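Local structure of NlpC/P60 domain-containing protein (Mycobacterium avium subsp. paratuberculosis, 3GT2) at residues A[8-11]-A[12-16]. The protein is of unestablished function but probably acts as a cysteine-type peptidase of the NlpC/P60 (C40) family, this chain being its P60 domain. Residues are numbered along the deposited sequence; the frame is centred on the assembly and turned at random.
Sequences RAMD and YQQAT
Arg8 O accepts the backbone N-H of Tyr12 at 3.0 Å from Tyr12 N, the first of five successive i to i+4 bonds along residues 8-16 of helix 7-24. The same carbonyl oxygen lies 3.4 Å from Tyr12 CB. With CG anti to the backbone N (chi1 168°), the tyrosine ring swings away from residues 8-11, although Ala9 O still comes to the ring edge, near its plane. Ala9 O bonds to Gln13 N and is also overlaid by the glutamine side chain: Gln13 CG comes to 3.1 Å from Ala9 O, and the amide carbon follows close behind. This folding back arises because Gln13 CG sits beside its own backbone N (chi1 -64°). Met10, present as selenomethionine, accepts the backbone N-H of Gln14, with Gln14 N 2.7 Å from Met10 O. Their side chains run side by side in the same direction, and Met10 CG approaches Gln14 OE1 at 3.8 Å. Asp11 O receives Ala15 N at 2.8 Å and has the methyl of Ala15 nearby, while the Asp11 carboxylate and the Gln14 amide are inclined at 55° to each other in a loose approach. At the next carbonyl, Thr16 OG1 donates to Tyr12 O at 2.8 Å, on the opposite face of that carbonyl from Thr16 N, so two donors of one residue grip the oxygen. The threonine oxygen also lies above one face of the Tyr12 ring, offset toward its rim. Tyr12, Ala15 and Thr16 reach Leu140, and Tyr12 also touches Arg91, placing this side of the helix against the loops that carry them, whereas Arg8 to Asp11 are exposed. The arrangement is that of a regular alpha-helix, here the first helix of the crystallised P60 domain construct.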
# COMPACT_ATOMS: atom_id res chain seq x y z
N ARG A 8 -9.94 -21.14 -2.26
CA ARG A 8 -9.24 -20.06 -2.94
C ARG A 8 -9.90 -18.72 -2.60
O ARG A 8 -9.23 -17.78 -2.17
CB ARG A 8 -9.26 -20.30 -4.45
CG ARG A 8 -8.22 -19.52 -5.23
CD ARG A 8 -8.45 -19.68 -6.73
NE ARG A 8 -7.38 -19.06 -7.51
CZ ARG A 8 -6.45 -19.75 -8.17
NH1 ARG A 8 -6.46 -21.07 -8.16
NH2 ARG A 8 -5.51 -19.10 -8.85
N ALA A 9 -11.21 -18.64 -2.79
CA ALA A 9 -11.95 -17.43 -2.47
C ALA A 9 -11.87 -17.07 -0.99
O ALA A 9 -11.67 -15.91 -0.65
CB ALA A 9 -13.41 -17.55 -2.91
N MSE A 10 -12.03 -18.05 -0.11
CA MSE A 10 -11.95 -17.80 1.33
C MSE A 10 -10.56 -17.32 1.73
O MSE A 10 -10.43 -16.37 2.49
CB MSE A 10 -12.30 -19.05 2.14
CG MSE A 10 -12.27 -18.81 3.63
SE MSE A 10 -12.73 -20.41 4.65
CE MSE A 10 -11.30 -21.60 4.04
N ASP A 11 -9.52 -17.97 1.22
CA ASP A 11 -8.15 -17.57 1.55
C ASP A 11 -7.88 -16.14 1.10
O ASP A 11 -7.28 -15.35 1.84
CB ASP A 11 -7.13 -18.53 0.94
CG ASP A 11 -7.03 -19.84 1.71
OD1 ASP A 11 -7.69 -19.96 2.76
OD2 ASP A 11 -6.28 -20.74 1.26
N TYR A 12 -8.33 -15.81 -0.10
CA TYR A 12 -8.23 -14.46 -0.65
C TYR A 12 -8.93 -13.46 0.26
O TYR A 12 -8.36 -12.44 0.63
CB TYR A 12 -8.84 -14.44 -2.05
CG TYR A 12 -9.06 -13.08 -2.64
CD1 TYR A 12 -8.00 -12.20 -2.85
CD2 TYR A 12 -10.33 -12.67 -3.03
CE1 TYR A 12 -8.21 -10.95 -3.42
CE2 TYR A 12 -10.55 -11.43 -3.60
CZ TYR A 12 -9.48 -10.57 -3.79
OH TYR A 12 -9.70 -9.33 -4.35
N GLN A 13 -10.17 -13.76 0.63
CA GLN A 13 -10.93 -12.89 1.52
C GLN A 13 -10.29 -12.77 2.90
O GLN A 13 -10.26 -11.69 3.49
CB GLN A 13 -12.37 -13.40 1.64
CG GLN A 13 -13.14 -13.36 0.33
CD GLN A 13 -14.38 -14.25 0.37
OE1 GLN A 13 -15.09 -14.39 -0.64
NE2 GLN A 13 -14.64 -14.85 1.53
N GLN A 14 -9.80 -13.89 3.41
CA GLN A 14 -9.15 -13.88 4.71
C GLN A 14 -7.87 -13.07 4.68
O GLN A 14 -7.60 -12.29 5.59
CB GLN A 14 -8.84 -15.30 5.14
CG GLN A 14 -9.84 -15.90 6.10
CD GLN A 14 -9.33 -17.19 6.69
OE1 GLN A 14 -9.37 -18.24 6.04
NE2 GLN A 14 -8.83 -17.13 7.91
N ALA A 15 -7.07 -13.27 3.63
CA ALA A 15 -5.83 -12.51 3.48
C ALA A 15 -6.12 -11.02 3.37
O ALA A 15 -5.49 -10.19 4.02
CB ALA A 15 -5.05 -13.00 2.26
N THR A 16 -7.09 -10.67 2.53
CA THR A 16 -7.45 -9.28 2.33
C THR A 16 -7.83 -8.60 3.65
O THR A 16 -7.40 -7.48 3.92
CB THR A 16 -8.59 -9.16 1.30
OG1 THR A 16 -8.16 -9.73 0.06
CG2 THR A 16 -8.96 -7.71 1.09